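Local coordinates for protein phospho-2-dehydro-3-deoxyheptonate aldolase (Francisella tularensis, PDB 3TQK) that probably catalyses the condensation of phosphoenolpyruvate with D-erythrose 4-phosphate to give DAHP, the first step of chorismate biosynthesis, and binds manganese, at residues I154-I159 and N225-L230; E17-D22 and P147-E152; S278-I283 and L334-E339; A70-E75 and V325-T330; I105-P108 and N112-N115. All coordinates share one frame; numbering follows the deposited sequence.

Interaction 1 (I154-I159 and N225-L230); sequences ITWGAI and NGHVIL
Trp156 gives its one polar hydrogen to His227: the indole NE1 donates to NE2 of the imidazole across 3.0 Å, nearly straight at 166°. The donor lies in the imidazole plane and the acceptor in the indole plane, yet the two rings are turned 27° against each other and meet rim to rim, neither over the other's face. The other imidazole nitrogen is tied back to its own strand, His227 ND1 donating to Val228 O at 2.9 Å from above the carbonyl plane. With both nitrogens engaged, the ring's rotation is fixed, and NE2, as acceptor, carries no proton in this pairing. Strands 156-159 and 226-230 are the fourth and sixth of a closed eight-stranded parallel (beta/alpha)8 barrel, with strand 179-183 between them, and these side chains bridge that gap inside the barrel. Ile229 fills the next level. Its CD1 reaches the benzo edge of the indole, 3.7 Å from Trp156 CZ2, near the ring plane, and also touches Ala158 CB at 4.2 Å. With chi1 at 177°, the indole is carried out so that this edge faces strand 226-230. Met261, on strand 260-263, packs against all three larger side chains, and Phe294 meets the imidazole edge-to-face.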
# COMPACT_ATOMS: atom_id res chain seq x y z
N ILE A 154 -20.04 -2.32 -8.61
CA ILE A 154 -19.69 -2.85 -7.30
C ILE A 154 -20.57 -2.22 -6.21
O ILE A 154 -20.68 -0.98 -6.11
CB ILE A 154 -18.21 -2.58 -6.98
CG1 ILE A 154 -17.33 -3.35 -7.96
CG2 ILE A 154 -17.86 -2.95 -5.53
CD1 ILE A 154 -17.60 -4.83 -8.02
N THR A 155 -21.20 -3.10 -5.43
CA THR A 155 -22.04 -2.73 -4.30
C THR A 155 -21.22 -2.52 -3.03
O THR A 155 -21.48 -1.59 -2.26
CB THR A 155 -23.05 -3.84 -4.02
OG1 THR A 155 -24.01 -3.87 -5.08
CG2 THR A 155 -23.75 -3.62 -2.65
N TRP A 156 -20.25 -3.39 -2.82
CA TRP A 156 -19.43 -3.40 -1.62
C TRP A 156 -18.02 -3.78 -2.02
O TRP A 156 -17.84 -4.72 -2.78
CB TRP A 156 -19.95 -4.44 -0.64
CG TRP A 156 -19.14 -4.59 0.59
CD1 TRP A 156 -19.34 -3.95 1.78
CD2 TRP A 156 -18.02 -5.45 0.79
NE1 TRP A 156 -18.40 -4.34 2.69
CE2 TRP A 156 -17.59 -5.28 2.11
CE3 TRP A 156 -17.33 -6.35 -0.03
CZ2 TRP A 156 -16.51 -5.96 2.63
CZ3 TRP A 156 -16.26 -7.03 0.49
CH2 TRP A 156 -15.85 -6.83 1.81
N GLY A 157 -17.04 -3.06 -1.50
CA GLY A 157 -15.64 -3.35 -1.84
C GLY A 157 -14.78 -3.49 -0.62
O GLY A 157 -15.19 -3.13 0.47
N ALA A 158 -13.56 -4.00 -0.81
CA ALA A 158 -12.64 -4.20 0.30
C ALA A 158 -11.27 -3.60 0.02
O ALA A 158 -10.82 -3.60 -1.13
CB ALA A 158 -12.49 -5.68 0.59
N ILE A 159 -10.63 -3.12 1.08
CA ILE A 159 -9.21 -2.84 1.09
C ILE A 159 -8.56 -3.99 1.84
O ILE A 159 -8.97 -4.31 2.97
CB ILE A 159 -8.89 -1.51 1.78
CG1 ILE A 159 -9.64 -0.36 1.09
CG2 ILE A 159 -7.38 -1.23 1.78
CD1 ILE A 159 -9.33 -0.24 -0.41
N ASN A 225 -19.55 4.99 4.69
CA ASN A 225 -19.94 3.58 4.78
C ASN A 225 -18.74 2.63 4.87
O ASN A 225 -18.74 1.54 4.28
CB ASN A 225 -20.86 3.23 3.62
CG ASN A 225 -22.13 4.04 3.63
OD1 ASN A 225 -22.73 4.26 4.70
ND2 ASN A 225 -22.56 4.50 2.45
N GLY A 226 -17.73 3.05 5.61
CA GLY A 226 -16.54 2.26 5.84
C GLY A 226 -16.66 1.50 7.14
O GLY A 226 -17.26 1.98 8.11
N HIS A 227 -16.06 0.32 7.18
CA HIS A 227 -16.08 -0.50 8.38
C HIS A 227 -14.90 -1.47 8.40
O HIS A 227 -14.25 -1.68 7.38
CB HIS A 227 -17.37 -1.30 8.41
CG HIS A 227 -17.44 -2.31 7.32
ND1 HIS A 227 -16.89 -3.57 7.44
CD2 HIS A 227 -17.95 -2.23 6.07
CE1 HIS A 227 -17.07 -4.23 6.31
NE2 HIS A 227 -17.71 -3.44 5.47
N VAL A 228 -14.67 -2.07 9.55
CA VAL A 228 -13.61 -3.05 9.73
C VAL A 228 -14.08 -4.44 9.31
O VAL A 228 -15.26 -4.80 9.48
CB VAL A 228 -13.16 -3.10 11.21
CG1 VAL A 228 -12.13 -4.19 11.44
CG2 VAL A 228 -12.60 -1.75 11.61
N ILE A 229 -13.15 -5.20 8.73
CA ILE A 229 -13.30 -6.63 8.51
C ILE A 229 -12.28 -7.32 9.39
O ILE A 229 -11.09 -7.02 9.28
CB ILE A 229 -13.00 -7.03 7.05
CG1 ILE A 229 -13.90 -6.27 6.08
CG2 ILE A 229 -13.15 -8.56 6.88
CD1 ILE A 229 -13.39 -6.27 4.65
N LEU A 230 -12.73 -8.23 10.24
CA LEU A 230 -11.82 -9.02 11.09
C LEU A 230 -11.50 -10.34 10.37
O LEU A 230 -12.41 -11.07 9.99
CB LEU A 230 -12.45 -9.29 12.45
CG LEU A 230 -12.77 -8.07 13.33
CD1 LEU A 230 -13.58 -8.48 14.56
CD2 LEU A 230 -11.49 -7.33 13.75

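Interaction 2 (E17-D22 and P147-E152); sequences EVLIQD and PQYFAE
Leu19 and Tyr149 mark the closest backbone approach, their CA atoms 7.2 Å apart, where helix 16-22 near the N terminus lies beside the loop that follows strand 137-140. Residues 147-151 of that loop coil tightly: Pro147 O accepts from both Phe150 N, at 3.1 Å, and Ala151 N, at 2.8 Å. From the helix, Leu19 sends CD1 to the ring edge of Tyr149, 3.6 Å from CD2 and near the ring plane, with CG behind it at 4.0 Å from the same CD2. The phenol hydroxyl passes on to hydrogen-bond Ile14 O, just ahead of the helix. The next residue, Ile20, lays its CD1 against the backbone, 3.8 Å from Gln148 O, while its CG1 comes 4.3 Å from Glu152 OE2. CG1 of Ile20 sits beside the backbone N (chi1 -68°), and an extended chi2 then carries the delta methyl over to the loop. Glu152 is engaged by Arg124 in a salt bridge through OE2, and Arg124 also binds Tyr149 O, joining the loop to helix 116-132 of the barrel. Across the two segments, then, the adhesion is dispersive, methyl groups against an aromatic edge and a peptide oxygen, while the polar ends take partners outside them.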
# COMPACT_ATOMS: atom_id res chain seq x y z
N GLU A 17 -13.16 4.18 -20.58
CA GLU A 17 -14.12 4.76 -21.53
C GLU A 17 -14.58 3.76 -22.58
O GLU A 17 -15.76 3.66 -22.91
CB GLU A 17 -13.44 5.86 -22.35
CG GLU A 17 -13.72 7.26 -21.93
CD GLU A 17 -13.06 8.25 -22.87
OE1 GLU A 17 -12.19 7.85 -23.69
OE2 GLU A 17 -13.43 9.44 -22.79
N VAL A 18 -13.58 3.11 -23.17
CA VAL A 18 -13.81 2.26 -24.33
C VAL A 18 -14.54 1.01 -23.87
O VAL A 18 -15.53 0.62 -24.47
CB VAL A 18 -12.48 1.94 -25.04
CG1 VAL A 18 -12.69 0.90 -26.10
CG2 VAL A 18 -11.86 3.22 -25.63
N LEU A 19 -14.09 0.41 -22.77
CA LEU A 19 -14.74 -0.79 -22.27
C LEU A 19 -16.15 -0.50 -21.78
O LEU A 19 -17.01 -1.36 -21.85
CB LEU A 19 -13.93 -1.45 -21.15
CG LEU A 19 -12.48 -1.81 -21.44
CD1 LEU A 19 -11.98 -2.94 -20.50
CD2 LEU A 19 -12.28 -2.16 -22.88
N ILE A 20 -16.37 0.71 -21.25
CA ILE A 20 -17.70 1.14 -20.84
C ILE A 20 -18.63 1.30 -22.03
O ILE A 20 -19.80 0.94 -21.95
CB ILE A 20 -17.64 2.44 -19.98
CG1 ILE A 20 -16.99 2.12 -18.62
CG2 ILE A 20 -19.06 3.03 -19.75
CD1 ILE A 20 -16.51 3.32 -17.82
N GLN A 21 -18.13 1.82 -23.15
CA GLN A 21 -18.92 1.86 -24.39
C GLN A 21 -19.22 0.45 -24.89
O GLN A 21 -20.35 0.15 -25.23
CB GLN A 21 -18.22 2.65 -25.49
CG GLN A 21 -18.13 4.16 -25.22
CD GLN A 21 -18.03 5.01 -26.49
OE1 GLN A 21 -19.04 5.24 -27.17
NE2 GLN A 21 -16.81 5.49 -26.81
N ASP A 22 -18.19 -0.39 -24.94
CA ASP A 22 -18.34 -1.78 -25.38
C ASP A 22 -19.26 -2.59 -24.47
O ASP A 22 -20.03 -3.42 -24.96
CB ASP A 22 -16.96 -2.47 -25.46
CG ASP A 22 -16.10 -1.95 -26.62
OD1 ASP A 22 -16.62 -1.28 -27.53
OD2 ASP A 22 -14.88 -2.24 -26.62
N PRO A 147 -10.11 0.42 -10.80
CA PRO A 147 -11.49 0.70 -10.41
C PRO A 147 -12.35 1.44 -11.42
O PRO A 147 -13.56 1.24 -11.45
CB PRO A 147 -11.33 1.56 -9.16
CG PRO A 147 -10.02 1.14 -8.61
CD PRO A 147 -9.16 0.93 -9.80
N GLN A 148 -11.75 2.29 -12.25
CA GLN A 148 -12.50 3.02 -13.27
C GLN A 148 -13.17 2.09 -14.27
O GLN A 148 -14.15 2.47 -14.91
CB GLN A 148 -11.58 4.00 -14.02
CG GLN A 148 -11.10 5.18 -13.16
CD GLN A 148 -12.20 6.22 -12.89
OE1 GLN A 148 -13.40 5.99 -13.13
NE2 GLN A 148 -11.79 7.38 -12.38
N TYR A 149 -12.66 0.87 -14.39
CA TYR A 149 -13.21 -0.11 -15.31
C TYR A 149 -14.49 -0.78 -14.83
O TYR A 149 -15.20 -1.38 -15.64
CB TYR A 149 -12.15 -1.17 -15.65
CG TYR A 149 -11.02 -0.60 -16.46
CD1 TYR A 149 -10.01 0.12 -15.85
CD2 TYR A 149 -10.99 -0.76 -17.84
CE1 TYR A 149 -8.97 0.66 -16.59
CE2 TYR A 149 -9.94 -0.22 -18.60
CZ TYR A 149 -8.95 0.49 -17.97
OH TYR A 149 -7.92 1.02 -18.70
N PHE A 150 -14.80 -0.72 -13.53
CA PHE A 150 -16.00 -1.41 -13.03
C PHE A 150 -16.59 -0.96 -11.69
O PHE A 150 -17.48 -1.62 -11.16
CB PHE A 150 -15.74 -2.92 -12.98
CG PHE A 150 -14.45 -3.31 -12.30
CD1 PHE A 150 -13.40 -3.84 -13.02
CD2 PHE A 150 -14.29 -3.15 -10.94
CE1 PHE A 150 -12.22 -4.20 -12.40
CE2 PHE A 150 -13.10 -3.51 -10.33
CZ PHE A 150 -12.07 -4.03 -11.07
N ALA A 151 -16.13 0.16 -11.13
CA ALA A 151 -16.54 0.55 -9.77
C ALA A 151 -18.04 0.82 -9.62
O ALA A 151 -18.59 0.70 -8.52
CB ALA A 151 -15.74 1.77 -9.29
N GLU A 152 -18.70 1.18 -10.72
CA GLU A 152 -20.15 1.43 -10.74
C GLU A 152 -20.98 0.14 -10.82
O GLU A 152 -22.20 0.19 -10.79
CB GLU A 152 -20.52 2.40 -11.90
CG GLU A 152 -20.86 1.77 -13.29
CD GLU A 152 -19.64 1.37 -14.13
OE1 GLU A 152 -18.58 1.03 -13.58
OE2 GLU A 152 -19.76 1.39 -15.38

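Interaction 3 (S278-I283 and L334-E339); sequences SVLADI and LEMLAE
Leu280 and Leu337 reach each other through different settings of the first torsion: in Leu280 CG lies across from the backbone N (chi1 -172°), in Leu337 it lies across from the carbonyl carbon (chi1 -77°). The two side chains cross at about a right angle, branched end against branched end. CD1 of Leu280 is 3.7 Å from CD2 of Leu337 and almost as near to its CG, at 3.8 Å, while CD2 of Leu280 faces Leu337 CD1 at 4.1 Å. Met336, present as selenomethionine, is extended at chi2 and then bends at chi3, which turns its terminal methyl onto the opposing backbone. There CE rests 3.7 Å from Ala281 CA and 3.9 Å from Ala281 CB; the small alanine lets the methyl settle against the main chain. CE also comes within 4.4 Å of Leu280 CG, so this one methyl joins the leucine pair to the alanine at the more exposed border. All these contacts are apolar. The short segments run almost parallel, at 8°, with their axes 10.1 Å apart, as befits consecutive outer helices of a (beta/alpha)8 barrel. Beneath helices 276-289 and 327-344 lies strand 293-299, whose Val296 touches both Ile283 and Leu337; on the far flank, Phe80 of helix 63-80 packs against Leu334 and Ala338.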
# COMPACT_ATOMS: atom_id res chain seq x y z
N SER A 278 -17.16 -23.69 11.49
CA SER A 278 -17.08 -23.68 12.95
C SER A 278 -16.81 -22.26 13.46
O SER A 278 -17.31 -21.88 14.51
CB SER A 278 -16.04 -24.69 13.47
OG SER A 278 -14.72 -24.20 13.35
N VAL A 279 -16.03 -21.48 12.70
CA VAL A 279 -15.92 -20.04 12.95
C VAL A 279 -17.30 -19.39 12.83
O VAL A 279 -17.68 -18.57 13.66
CB VAL A 279 -14.91 -19.36 12.00
CG1 VAL A 279 -15.02 -17.82 12.09
CG2 VAL A 279 -13.49 -19.83 12.30
N LEU A 280 -18.06 -19.76 11.80
CA LEU A 280 -19.42 -19.24 11.61
C LEU A 280 -20.36 -19.59 12.77
O LEU A 280 -21.20 -18.77 13.15
CB LEU A 280 -20.02 -19.74 10.29
CG LEU A 280 -21.36 -19.10 9.90
CD1 LEU A 280 -21.22 -17.59 9.72
CD2 LEU A 280 -21.89 -19.73 8.65
N ALA A 281 -20.21 -20.79 13.33
CA ALA A 281 -21.02 -21.21 14.48
C ALA A 281 -20.84 -20.28 15.67
O ALA A 281 -21.80 -19.95 16.36
CB ALA A 281 -20.69 -22.65 14.88
N ASP A 282 -19.60 -19.85 15.91
CA ASP A 282 -19.30 -18.90 16.98
C ASP A 282 -19.92 -17.53 16.66
O ASP A 282 -20.47 -16.87 17.53
CB ASP A 282 -17.78 -18.77 17.14
CG ASP A 282 -17.37 -18.03 18.41
OD1 ASP A 282 -17.57 -16.81 18.49
OD2 ASP A 282 -16.80 -18.68 19.32
N ILE A 283 -19.82 -17.13 15.40
CA ILE A 283 -20.37 -15.84 14.96
C ILE A 283 -21.91 -15.80 15.05
O ILE A 283 -22.49 -14.79 15.44
CB ILE A 283 -19.90 -15.50 13.52
CG1 ILE A 283 -18.39 -15.26 13.50
CG2 ILE A 283 -20.63 -14.27 12.99
CD1 ILE A 283 -17.80 -15.12 12.13
N LEU A 334 -25.76 -20.52 5.16
CA LEU A 334 -26.83 -19.53 5.03
C LEU A 334 -27.98 -19.87 5.99
O LEU A 334 -28.50 -18.99 6.69
CB LEU A 334 -27.32 -19.43 3.59
CG LEU A 334 -26.32 -18.92 2.54
CD1 LEU A 334 -26.86 -19.13 1.13
CD2 LEU A 334 -25.95 -17.45 2.74
N GLU A 335 -28.36 -21.15 6.05
CA GLU A 335 -29.38 -21.60 7.00
C GLU A 335 -29.00 -21.18 8.42
O GLU A 335 -29.82 -20.62 9.15
CB GLU A 335 -29.57 -23.13 6.95
CG GLU A 335 -30.27 -23.65 5.68
CD GLU A 335 -30.20 -25.18 5.54
OE1 GLU A 335 -29.90 -25.88 6.54
OE2 GLU A 335 -30.44 -25.69 4.42
N MSE A 336 -27.75 -21.43 8.80
CA MSE A 336 -27.27 -21.07 10.13
C MSE A 336 -27.37 -19.57 10.40
O MSE A 336 -27.76 -19.17 11.49
CB MSE A 336 -25.82 -21.50 10.32
CG MSE A 336 -25.62 -22.99 10.45
SE MSE A 336 -23.76 -23.45 10.14
CE MSE A 336 -23.00 -22.73 11.79
N LEU A 337 -27.00 -18.77 9.41
CA LEU A 337 -27.03 -17.31 9.55
C LEU A 337 -28.46 -16.76 9.65
O LEU A 337 -28.74 -15.86 10.44
CB LEU A 337 -26.28 -16.62 8.41
CG LEU A 337 -24.76 -16.67 8.56
CD1 LEU A 337 -24.08 -16.51 7.23
CD2 LEU A 337 -24.28 -15.59 9.53
N ALA A 338 -29.36 -17.33 8.84
CA ALA A 338 -30.75 -16.92 8.83
C ALA A 338 -31.42 -17.26 10.16
O ALA A 338 -32.24 -16.49 10.64
CB ALA A 338 -31.50 -17.56 7.66
N GLU A 339 -31.05 -18.39 10.75
CA GLU A 339 -31.57 -18.75 12.07
C GLU A 339 -31.05 -17.77 13.12
O GLU A 339 -31.80 -17.32 13.97
CB GLU A 339 -31.19 -20.18 12.47
CG GLU A 339 -32.07 -20.69 13.62
CD GLU A 339 -31.63 -22.02 14.21
OE1 GLU A 339 -30.46 -22.44 14.01
OE2 GLU A 339 -32.46 -22.66 14.89

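Interaction 4 (A70-E75 and V325-T330); sequences ATKLKE and VDFEET
Asp326 O takes two bonds at the start of helix 327-344: the hydroxyl OG1 of Thr330 donates to it at 2.8 Å from above the carbonyl plane, and Thr330 N donates at 3.1 Å. That hydroxyl is also hydrogen-bonded to Ser300 OG. The same aspartate is the N-cap, its side-chain OD1 accepting from Glu329 N at 3.0 Å. Between them these bonds fix the first turn, and Phe327, in this turn, points toward helix 63-80. Phe327 carries most of the contact. A chi1 of -165° swings the ring away from its own amide nitrogen and across to Lys72 and Leu73. Lys72 CB lies over one face, 3.9 Å from the ring centroid and 18° off the normal, a CH-pi contact shifted toward the rim; the rest of the lysine chain bends away. At the end of the ring, CZ meets the main chain 3.3 Å from Lys72 O, and CE1 packs on Leu73 CD1 at 4.1 Å, the leucine crossing at about a right angle. The last helix of the barrel is thereby set beside the helix that follows its first strand, 51-56, with Val55 of that strand beneath both Leu73 and Thr330. The polar bonds serve the capped turn and its neighbour Ser300, while attraction between the helices rests on dispersion and on the weak pull between an aliphatic CH and the aromatic face.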
# COMPACT_ATOMS: atom_id res chain seq x y z
N ALA A 70 -23.09 -18.34 -9.83
CA ALA A 70 -23.99 -17.21 -9.57
C ALA A 70 -25.44 -17.62 -9.70
O ALA A 70 -26.27 -17.19 -8.90
CB ALA A 70 -23.70 -16.08 -10.50
N THR A 71 -25.73 -18.44 -10.70
CA THR A 71 -27.07 -18.97 -10.90
C THR A 71 -27.56 -19.71 -9.66
O THR A 71 -28.67 -19.49 -9.19
CB THR A 71 -27.10 -19.92 -12.11
OG1 THR A 71 -26.50 -19.26 -13.24
CG2 THR A 71 -28.54 -20.35 -12.44
N LYS A 72 -26.72 -20.60 -9.14
CA LYS A 72 -27.04 -21.33 -7.93
C LYS A 72 -27.24 -20.38 -6.76
O LYS A 72 -28.17 -20.54 -5.99
CB LYS A 72 -25.96 -22.37 -7.61
CG LYS A 72 -26.08 -23.68 -8.41
CD LYS A 72 -24.93 -24.66 -8.09
CE LYS A 72 -25.44 -26.08 -7.82
NZ LYS A 72 -26.28 -26.64 -8.92
N LEU A 73 -26.38 -19.39 -6.63
CA LEU A 73 -26.50 -18.42 -5.54
C LEU A 73 -27.80 -17.62 -5.66
O LEU A 73 -28.53 -17.47 -4.69
CB LEU A 73 -25.28 -17.49 -5.51
CG LEU A 73 -25.09 -16.67 -4.23
CD1 LEU A 73 -24.78 -17.56 -3.04
CD2 LEU A 73 -24.00 -15.65 -4.44
N LYS A 74 -28.10 -17.12 -6.85
CA LYS A 74 -29.29 -16.31 -7.06
C LYS A 74 -30.54 -17.11 -6.68
O LYS A 74 -31.49 -16.54 -6.18
CB LYS A 74 -29.35 -15.78 -8.51
CG LYS A 74 -30.57 -14.93 -8.87
CD LYS A 74 -30.61 -13.60 -8.11
CE LYS A 74 -31.91 -12.84 -8.38
NZ LYS A 74 -32.10 -11.73 -7.40
N GLU A 75 -30.50 -18.42 -6.85
CA GLU A 75 -31.61 -19.29 -6.49
C GLU A 75 -31.88 -19.29 -5.00
O GLU A 75 -33.02 -19.49 -4.58
CB GLU A 75 -31.35 -20.74 -6.92
CG GLU A 75 -31.75 -21.08 -8.34
CD GLU A 75 -31.67 -22.59 -8.61
OE1 GLU A 75 -32.71 -23.20 -8.94
OE2 GLU A 75 -30.56 -23.16 -8.47
N VAL A 325 -15.17 -23.84 0.51
CA VAL A 325 -16.23 -24.83 0.76
C VAL A 325 -17.08 -25.01 -0.50
O VAL A 325 -17.14 -24.12 -1.35
CB VAL A 325 -17.12 -24.45 1.97
CG1 VAL A 325 -16.28 -24.29 3.22
CG2 VAL A 325 -17.92 -23.16 1.70
N ASP A 326 -17.70 -26.18 -0.66
CA ASP A 326 -18.62 -26.38 -1.79
C ASP A 326 -19.97 -25.67 -1.53
O ASP A 326 -20.18 -25.12 -0.45
CB ASP A 326 -18.77 -27.88 -2.16
CG ASP A 326 -19.33 -28.74 -1.03
OD1 ASP A 326 -20.31 -28.33 -0.37
OD2 ASP A 326 -18.80 -29.86 -0.83
N PHE A 327 -20.84 -25.66 -2.54
CA PHE A 327 -22.11 -24.94 -2.45
C PHE A 327 -23.08 -25.56 -1.45
O PHE A 327 -23.78 -24.85 -0.72
CB PHE A 327 -22.79 -24.85 -3.82
CG PHE A 327 -23.89 -23.83 -3.87
CD1 PHE A 327 -23.59 -22.49 -4.02
CD2 PHE A 327 -25.22 -24.21 -3.75
CE1 PHE A 327 -24.59 -21.54 -4.07
CE2 PHE A 327 -26.23 -23.26 -3.80
CZ PHE A 327 -25.91 -21.93 -3.95
N GLU A 328 -23.13 -26.89 -1.42
CA GLU A 328 -23.96 -27.61 -0.46
C GLU A 328 -23.67 -27.10 0.95
O GLU A 328 -24.60 -26.75 1.67
CB GLU A 328 -23.68 -29.11 -0.57
CG GLU A 328 -24.47 -30.02 0.36
CD GLU A 328 -24.17 -31.49 0.11
OE1 GLU A 328 -23.26 -31.77 -0.70
OE2 GLU A 328 -24.84 -32.36 0.70
N GLU A 329 -22.39 -27.01 1.30
CA GLU A 329 -21.99 -26.54 2.62
C GLU A 329 -22.34 -25.06 2.80
O GLU A 329 -22.71 -24.64 3.89
CB GLU A 329 -20.49 -26.79 2.88
CG GLU A 329 -20.12 -26.75 4.38
CD GLU A 329 -18.66 -27.14 4.69
OE1 GLU A 329 -18.00 -27.80 3.86
OE2 GLU A 329 -18.19 -26.79 5.80
N THR A 330 -22.22 -24.29 1.72
CA THR A 330 -22.60 -22.88 1.74
C THR A 330 -24.08 -22.67 2.07
O THR A 330 -24.41 -21.74 2.80
CB THR A 330 -22.26 -22.18 0.40
OG1 THR A 330 -20.90 -22.43 0.06
CG2 THR A 330 -22.49 -20.68 0.50

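Interaction 5 (I105-P108 and N112-N115); sequences INDP and NSYN
The long connection between strand 84-89 and helix 116-132 ends in a tight fold-back, with the carboxylate of Asp107 accepting from backbone N-H groups on the returning limb of the loop. OD2 takes Asn112 N at 2.9 Å on its syn side, 22° out of the carboxylate plane. OD1 takes Tyr114 N at 3.2 Å from well above that plane, and Ser113 N adds a weak bond to the same oxygen. The anti setting of chi1 (-175°) carries the carboxylate across to these groups. Two waters extend the grip: one donates to Asp107 OD1 and to Ser113 OG while accepting from Asn115 N, and the other donates to Asp107 OD2, 2.7 Å away, and to Asn112 OD1. Alongside, Asn106 O receives the CA-H of Tyr114, 3.2 Å from CA, and the Pro108 ring lies against Asn115, its CD 3.4 Å from Asn115 O. Asn115 is the N-cap of helix 116-132, its OD1 meeting Lys118 N in a weak bond, so the fold-back leads straight into that helix, while the Tyr114 ring stacks on His205 of the second subunit. Ser113 OG also bonds Asp111, whose carboxylate comes close to that of Asp107. Gathered N-H dipoles and waters would probably stabilise the negative charge of Asp107 and offset this like-charge neighbour, with one side chain ordering several successive peptides.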
# COMPACT_ATOMS: atom_id res chain seq x y z
N ILE A 105 -7.23 -10.48 -13.72
CA ILE A 105 -6.93 -9.23 -14.43
C ILE A 105 -5.50 -9.24 -14.97
O ILE A 105 -5.27 -8.88 -16.12
CB ILE A 105 -7.21 -7.99 -13.54
CG1 ILE A 105 -8.73 -7.78 -13.43
CG2 ILE A 105 -6.57 -6.75 -14.12
CD1 ILE A 105 -9.14 -6.69 -12.41
N ASN A 106 -4.54 -9.66 -14.15
CA ASN A 106 -3.13 -9.61 -14.53
C ASN A 106 -2.80 -10.62 -15.62
O ASN A 106 -1.96 -10.35 -16.49
CB ASN A 106 -2.23 -9.85 -13.31
CG ASN A 106 -0.75 -9.56 -13.60
OD1 ASN A 106 -0.36 -8.41 -13.74
ND2 ASN A 106 0.07 -10.61 -13.66
N ASP A 107 -3.45 -11.77 -15.59
CA ASP A 107 -3.10 -12.86 -16.49
C ASP A 107 -4.29 -13.81 -16.66
O ASP A 107 -4.27 -14.93 -16.14
CB ASP A 107 -1.88 -13.57 -15.92
CG ASP A 107 -1.34 -14.65 -16.83
OD1 ASP A 107 -1.44 -14.56 -18.07
OD2 ASP A 107 -0.77 -15.60 -16.26
N PRO A 108 -5.35 -13.35 -17.39
CA PRO A 108 -6.60 -14.11 -17.53
C PRO A 108 -6.44 -15.48 -18.15
O PRO A 108 -7.15 -16.41 -17.78
CB PRO A 108 -7.45 -13.22 -18.45
CG PRO A 108 -6.48 -12.38 -19.16
CD PRO A 108 -5.40 -12.11 -18.18
N ASN A 112 1.09 -16.73 -18.24
CA ASN A 112 2.13 -15.69 -18.25
C ASN A 112 2.18 -14.92 -19.58
O ASN A 112 3.25 -14.48 -20.01
CB ASN A 112 3.52 -16.27 -17.88
CG ASN A 112 3.54 -16.92 -16.49
OD1 ASN A 112 2.97 -16.41 -15.54
ND2 ASN A 112 4.21 -18.06 -16.39
N SER A 113 1.03 -14.76 -20.23
CA SER A 113 0.91 -13.89 -21.40
C SER A 113 0.58 -12.45 -20.96
O SER A 113 0.82 -11.49 -21.71
CB SER A 113 -0.16 -14.43 -22.35
OG SER A 113 -1.40 -14.64 -21.67
N TYR A 114 0.03 -12.31 -19.75
CA TYR A 114 -0.18 -11.02 -19.10
C TYR A 114 -1.08 -10.07 -19.89
O TYR A 114 -0.81 -8.87 -20.00
CB TYR A 114 1.15 -10.35 -18.75
CG TYR A 114 2.00 -11.18 -17.81
CD1 TYR A 114 1.65 -11.31 -16.47
CD2 TYR A 114 3.15 -11.83 -18.26
CE1 TYR A 114 2.42 -12.07 -15.60
CE2 TYR A 114 3.93 -12.59 -17.39
CZ TYR A 114 3.55 -12.70 -16.06
OH TYR A 114 4.29 -13.45 -15.18
N ASN A 115 -2.18 -10.61 -20.41
CA ASN A 115 -3.08 -9.85 -21.27
C ASN A 115 -4.03 -9.06 -20.40
O ASN A 115 -5.20 -9.43 -20.23
CB ASN A 115 -3.83 -10.79 -22.21
CG ASN A 115 -4.37 -10.08 -23.45
OD1 ASN A 115 -4.59 -8.86 -23.45
ND2 ASN A 115 -4.58 -10.85 -24.52
O HOH W 1 -3.10 -13.43 -19.89
O HOH W 2 0.91 -15.18 -14.22

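From the N terminus, helix 16-22 opens the first long loop, which interaction 2 closes at 147-152. Nested within it is the short fold-back of interaction 5, leading into helix 116-132; the two touch where Phe150 packs on Ile105. Helix 63-80 opens a still longer loop, closed by interaction 4 at 325-330, so interactions 2 and 4 cross. Interaction 1, joining 154-159 to 225-230 inside the barrel, follows interaction 2 and, like interaction 5, is nested in the loop of interaction 4. Interaction 3 starts before that loop closes and ends after it, crossing interaction 4 and sharing helix 327-344. Interactions 3 and 4 thus bind the outer helices, while interaction 2 attaches the N-terminal helix.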